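Local structure of chemotaxis response regulator protein-glutamate methylesterase (Thermotoga maritima, 3SFT) at residues A111-L116 with D138-A143; T127-T133 with G151-E156. The protein probably removes methyl groups from methylglutamate residues of chemoreceptors and deamidates specific glutamines, the present chain being its C-terminal catalytic domain. All coordinates share one frame; numbering follows the deposited sequence.

Contact 1: residues A111-L116 with D138-A143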
loop_
_atom_site.group_PDB
_atom_site.type_symbol
_atom_site.label_atom_id
_atom_site.label_comp_id
_atom_site.label_asym_id
_atom_site.label_seq_id
_atom_site.Cartn_x
_atom_site.Cartn_y
_atom_site.Cartn_z
ATOM N N ALA A 111 3.610 -7.496 6.537
ATOM C CA ALA A 111 3.824 -7.947 5.162
ATOM C C ALA A 111 2.659 -7.356 4.384
ATOM O O ALA A 111 1.517 -7.440 4.836
ATOM C CB ALA A 111 3.768 -9.463 5.082
ATOM N N VAL A 112 2.928 -6.755 3.229
ATOM C CA VAL A 112 1.843 -6.173 2.445
ATOM C C VAL A 112 0.839 -7.240 1.976
ATOM O O VAL A 112 -0.328 -6.930 1.759
ATOM C CB VAL A 112 2.360 -5.300 1.261
ATOM C CG1 VAL A 112 2.784 -6.161 0.084
ATOM C CG2 VAL A 112 1.286 -4.291 0.845
ATOM N N ASP A 113 1.275 -8.500 1.874
ATOM C CA ASP A 113 0.377 -9.595 1.469
ATOM C C ASP A 113 -0.820 -9.716 2.420
ATOM O O ASP A 113 -1.949 -9.935 1.984
ATOM C CB ASP A 113 1.116 -10.942 1.424
ATOM C CG ASP A 113 1.903 -11.149 0.137
ATOM O OD1 ASP A 113 1.687 -10.400 -0.842
ATOM O OD2 ASP A 113 2.738 -12.075 0.105
ATOM N N PHE A 114 -0.564 -9.567 3.717
ATOM C CA PHE A 114 -1.627 -9.652 4.720
ATOM C C PHE A 114 -2.646 -8.522 4.549
ATOM O O PHE A 114 -3.859 -8.764 4.559
ATOM C CB PHE A 114 -1.037 -9.614 6.135
ATOM C CG PHE A 114 -2.047 -9.879 7.224
ATOM C CD1 PHE A 114 -2.167 -11.148 7.785
ATOM C CD2 PHE A 114 -2.877 -8.861 7.692
ATOM C CE1 PHE A 114 -3.097 -11.399 8.794
ATOM C CE2 PHE A 114 -3.807 -9.102 8.699
ATOM C CZ PHE A 114 -3.918 -10.373 9.250
ATOM N N THR A 115 -2.159 -7.290 4.407
ATOM C CA THR A 115 -3.042 -6.134 4.238
ATOM C C THR A 115 -3.877 -6.228 2.954
ATOM O O THR A 115 -5.072 -5.911 2.954
ATOM C CB THR A 115 -2.244 -4.811 4.255
ATOM O OG1 THR A 115 -1.571 -4.683 5.514
ATOM C CG2 THR A 115 -3.168 -3.610 4.072
ATOM N N LEU A 116 -3.243 -6.659 1.866
ATOM C CA LEU A 116 -3.923 -6.801 0.583
ATOM C C LEU A 116 -4.974 -7.900 0.621
ATOM O O LEU A 116 -6.031 -7.775 0.010
ATOM C CB LEU A 116 -2.912 -7.062 -0.531
ATOM C CG LEU A 116 -2.127 -5.828 -0.986
ATOM C CD1 LEU A 116 -0.874 -6.224 -1.743
ATOM C CD2 LEU A 116 -3.018 -4.975 -1.853
ATOM N N ASP A 138 7.158 -10.030 -1.528
ATOM C CA ASP A 138 5.996 -9.531 -0.794
ATOM C C ASP A 138 5.204 -8.650 -1.760
ATOM O O ASP A 138 5.777 -7.817 -2.461
ATOM C CB ASP A 138 6.431 -8.734 0.443
ATOM C CG ASP A 138 5.260 -8.360 1.359
ATOM O OD1 ASP A 138 4.231 -9.068 1.396
ATOM O OD2 ASP A 138 5.381 -7.346 2.068
ATOM N N GLY A 139 3.900 -8.888 -1.842
ATOM C CA GLY A 139 3.061 -8.125 -2.750
ATOM C C GLY A 139 2.557 -8.979 -3.902
ATOM O O GLY A 139 1.539 -8.656 -4.525
ATOM N N THR A 140 3.260 -10.075 -4.182
ATOM C CA THR A 140 2.881 -10.976 -5.267
ATOM C C THR A 140 1.600 -11.752 -4.955
ATOM O O THR A 140 0.638 -11.708 -5.732
ATOM C CB THR A 140 4.025 -11.945 -5.607
ATOM O OG1 THR A 140 5.132 -11.197 -6.125
ATOM C CG2 THR A 140 3.583 -12.955 -6.644
ATOM N N LYS A 141 1.579 -12.456 -3.825
ATOM C CA LYS A 141 0.387 -13.204 -3.440
ATOM C C LYS A 141 -0.757 -12.227 -3.192
ATOM O O LYS A 141 -1.904 -12.505 -3.539
ATOM C CB LYS A 141 0.654 -14.075 -2.208
ATOM C CG LYS A 141 1.678 -15.174 -2.477
ATOM C CD LYS A 141 1.985 -16.006 -1.236
ATOM C CE LYS A 141 0.793 -16.856 -0.813
ATOM N NZ LYS A 141 1.121 -17.728 0.352
ATOM N N GLY A 142 -0.433 -11.065 -2.631
ATOM C CA GLY A 142 -1.446 -10.054 -2.392
ATOM C C GLY A 142 -2.017 -9.557 -3.718
ATOM O O GLY A 142 -3.211 -9.283 -3.818
ATOM N N ALA A 143 -1.166 -9.463 -4.742
ATOM C CA ALA A 143 -1.601 -9.009 -6.061
ATOM C C ALA A 143 -2.527 -10.061 -6.664
ATOM O O ALA A 143 -3.487 -9.734 -7.364
ATOM C CB ALA A 143 -0.402 -8.756 -6.972
HETATM O O HOH W 1 4.050 -12.813 -2.053
#

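Contact 2: residues T127-T133 with G151-E156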
loop_
_atom_site.group_PDB
_atom_site.type_symbol
_atom_site.label_atom_id
_atom_site.label_comp_id
_atom_site.label_asym_id
_atom_site.label_seq_id
_atom_site.Cartn_x
_atom_site.Cartn_y
_atom_site.Cartn_z
ATOM N N THR A 127 -10.500 -2.430 -5.273
ATOM C CA THR A 127 -9.180 -2.465 -4.646
ATOM C C THR A 127 -8.101 -2.112 -5.662
ATOM O O THR A 127 -8.115 -2.596 -6.793
ATOM C CB THR A 127 -8.847 -3.869 -4.079
ATOM O OG1 THR A 127 -9.932 -4.329 -3.268
ATOM C CG2 THR A 127 -7.571 -3.824 -3.228
ATOM N N ILE A 128 -7.181 -1.247 -5.257
ATOM C CA ILE A 128 -6.069 -0.848 -6.106
ATOM C C ILE A 128 -4.784 -1.168 -5.343
ATOM O O ILE A 128 -4.598 -0.694 -4.223
ATOM C CB ILE A 128 -6.099 0.666 -6.426
ATOM C CG1 ILE A 128 -7.335 1.016 -7.262
ATOM C CG2 ILE A 128 -4.837 1.066 -7.188
ATOM C CD1 ILE A 128 -7.467 2.519 -7.574
ATOM N N ALA A 129 -3.934 -2.013 -5.924
ATOM C CA ALA A 129 -2.665 -2.388 -5.298
ATOM C C ALA A 129 -1.502 -1.740 -6.037
ATOM O O ALA A 129 -1.501 -1.669 -7.265
ATOM C CB ALA A 129 -2.492 -3.908 -5.291
ATOM N N VAL A 130 -0.523 -1.257 -5.278
ATOM C CA VAL A 130 0.660 -0.622 -5.846
ATOM C C VAL A 130 1.886 -1.274 -5.218
ATOM O O VAL A 130 2.118 -1.147 -4.021
ATOM C CB VAL A 130 0.693 0.907 -5.555
ATOM C CG1 VAL A 130 1.883 1.544 -6.258
ATOM C CG2 VAL A 130 -0.594 1.568 -6.020
ATOM N N ILE A 131 2.657 -1.991 -6.026
ATOM C CA ILE A 131 3.844 -2.665 -5.523
ATOM C C ILE A 131 5.080 -1.928 -6.001
ATOM O O ILE A 131 5.401 -1.913 -7.190
ATOM C CB ILE A 131 3.873 -4.142 -5.965
ATOM C CG1 ILE A 131 2.568 -4.826 -5.550
ATOM C CG2 ILE A 131 5.074 -4.860 -5.365
ATOM C CD1 ILE A 131 2.265 -4.729 -4.066
ATOM N N LEU A 132 5.765 -1.312 -5.049
ATOM C CA LEU A 132 6.958 -0.526 -5.323
ATOM C C LEU A 132 8.261 -1.286 -5.130
ATOM O O LEU A 132 8.272 -2.457 -4.739
ATOM C CB LEU A 132 6.968 0.713 -4.419
ATOM C CG LEU A 132 5.705 1.578 -4.447
ATOM C CD1 LEU A 132 5.892 2.791 -3.533
ATOM C CD2 LEU A 132 5.418 2.021 -5.876
ATOM N N THR A 133 9.347 -0.565 -5.399
ATOM C CA THR A 133 10.730 -1.006 -5.270
ATOM C C THR A 133 10.952 -1.801 -3.991
ATOM O O THR A 133 10.343 -1.506 -2.959
ATOM C CB THR A 133 11.662 0.239 -5.239
ATOM O OG1 THR A 133 13.009 -0.154 -4.959
ATOM C CG2 THR A 133 11.193 1.231 -4.174
ATOM N N GLY A 151 -9.857 -6.474 -8.829
ATOM C CA GLY A 151 -9.192 -5.216 -8.537
ATOM C C GLY A 151 -8.155 -4.852 -9.589
ATOM O O GLY A 151 -8.000 -5.554 -10.594
ATOM N N THR A 152 -7.412 -3.781 -9.329
ATOM C CA THR A 152 -6.398 -3.280 -10.248
ATOM C C THR A 152 -5.015 -3.265 -9.589
ATOM O O THR A 152 -4.876 -2.904 -8.421
ATOM C CB THR A 152 -6.772 -1.849 -10.716
ATOM O OG1 THR A 152 -8.009 -1.895 -11.446
ATOM C CG2 THR A 152 -5.681 -1.260 -11.603
ATOM N N VAL A 153 -3.990 -3.613 -10.359
ATOM C CA VAL A 153 -2.629 -3.664 -9.836
ATOM C C VAL A 153 -1.621 -2.818 -10.614
ATOM O O VAL A 153 -1.580 -2.841 -11.845
ATOM C CB VAL A 153 -2.125 -5.124 -9.776
ATOM C CG1 VAL A 153 -0.670 -5.175 -9.331
ATOM C CG2 VAL A 153 -3.005 -5.944 -8.850
ATOM N N ILE A 154 -0.811 -2.070 -9.874
ATOM C CA ILE A 154 0.221 -1.230 -10.456
ATOM C C ILE A 154 1.581 -1.648 -9.900
ATOM O O ILE A 154 1.756 -1.769 -8.688
ATOM C CB ILE A 154 -0.007 0.261 -10.126
ATOM C CG1 ILE A 154 -1.321 0.747 -10.736
ATOM C CG2 ILE A 154 1.144 1.095 -10.656
ATOM C CD1 ILE A 154 -1.750 2.128 -10.247
ATOM N N ALA A 155 2.526 -1.911 -10.793
ATOM C CA ALA A 155 3.877 -2.292 -10.393
ATOM C C ALA A 155 4.821 -1.170 -10.792
ATOM O O ALA A 155 4.665 -0.577 -11.860
ATOM C CB ALA A 155 4.289 -3.583 -11.068
ATOM N N GLU A 156 5.778 -0.861 -9.923
ATOM C CA GLU A 156 6.736 0.194 -10.209
ATOM C C GLU A 156 7.748 -0.254 -11.261
ATOM O O GLU A 156 8.306 -1.353 -11.183
ATOM C CB GLU A 156 7.457 0.650 -8.935
ATOM C CG GLU A 156 8.410 1.842 -9.167
ATOM C CD GLU A 156 9.080 2.354 -7.893
ATOM O OE1 GLU A 156 8.875 1.769 -6.816
ATOM O OE2 GLU A 156 9.826 3.353 -7.970
HETATM O O HOH W 2 -9.755 -1.275 -8.502
#

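Contact 1: residues A111-L116 with D138-A143
The carboxylates of D113 and D138 pass each other running opposite ways, their planes 80° apart. Each accepts backbone N-H groups at the N-terminus of a helix, in the modified doubly wound alpha/beta fold of the CheB methylesterase domain. D138 reaches the start of helix 112-123. D113, in the first turn of that helix, reaches back to the start of helix 140-148. OD2 of D138 takes the N-H of V112 with its syn lone pair, N to OD2 2.8 Å. OD1 of D138 is met by N of D113 at 3.0 Å, on the syn side but 23° out of the carboxylate plane. With chi1 at -172°, trans to the main-chain N, the carboxylate of D138 swings across to that turn. OD2 also bonds NE2 of H42; D138, H42 and S15 are the predicted catalytic residues.

D113 answers with a single oxygen. Its OD1 is gripped by the N-H groups of G139 and G142, which arrive from opposite faces of the carboxylate. A side chain on G142 would clash with CD1 of L116, whose CB packs at 3.8 Å on CA of G142. CG1 of V112 presses over CA of G139 at 3.5 Å. OD2 of D113 accepts a 2.6 Å bond from a water that in turn accepts from the backbone N of K141.

Contact 2: residues T127-T133 with G151-E156
E156 reaches back from the end of its strand to the turn that follows strand 127-131. CB of E156 lies 3.7 Å from O of I131, the same oxygen that accepts the backbone N-H of E156, and is also close to CA of L132. The extended chain, with CG anti to the main-chain N (chi1 -176°), carries the carboxylate out beside L132 and T133. CD of E156 stands 4.2 Å from CD2 of L132. OE1 of E156 accepts from N of T133 at 2.8 Å, on its anti side and 33° out of the carboxylate plane. CB of L132 crowds OE1 of E156 at 3.2 Å. OE2 turns to the hydroxyls of S21 and T160. Replacing E156 by an alanine is likely to leave the N-H of T133 without its acceptor, and the hydroxyls of S21 and T160 without their shared partner.

Behind this end the two strands run parallel, neighbours in the central sheet and joined by helix 140-148 in a beta-alpha-beta unit. Five backbone bonds link them, from T152 N to T127 O at one end to E156 N to I131 O at the other. A129 and I154 each give and accept. Weaker CA-H...O contacts lie between these bonds, as from CA of V130 to O of I154.

A129 and V153 share one face, where CB of A129 meets CG2 of V153 at 4.1 Å; V146 of helix 140-148 covers both. I128, V130 and I154 are on the other face. There CG2 of V130 lies 4.3 Å from CB of I154. At the start of the pair, a CB on G151 would clash with O of T127. O of T127 also accepts a 2.7 Å bond from a water, which has a weak link to OG1 of T152.

Overall arrangement
The segments alternate along the chain: helix 112-123 leads into strand 127-131, and helix 140-148 leads on to strand 152-156. The contact centres are 10 Å apart. Contact 1 lies against the sheet face that carries A129 and I131. CD2 of L116 packs on CB of A129 at 3.6 Å, and CA of G139 meets CD1 of I131 at 3.7 Å. Contact 1 contributes D138 itself to the predicted active site, its side chain about 7 Å from that of S15 at the nearest atoms. Contact 2 comes near the site through T133, whose side chain is also about 7 Å from that of S15.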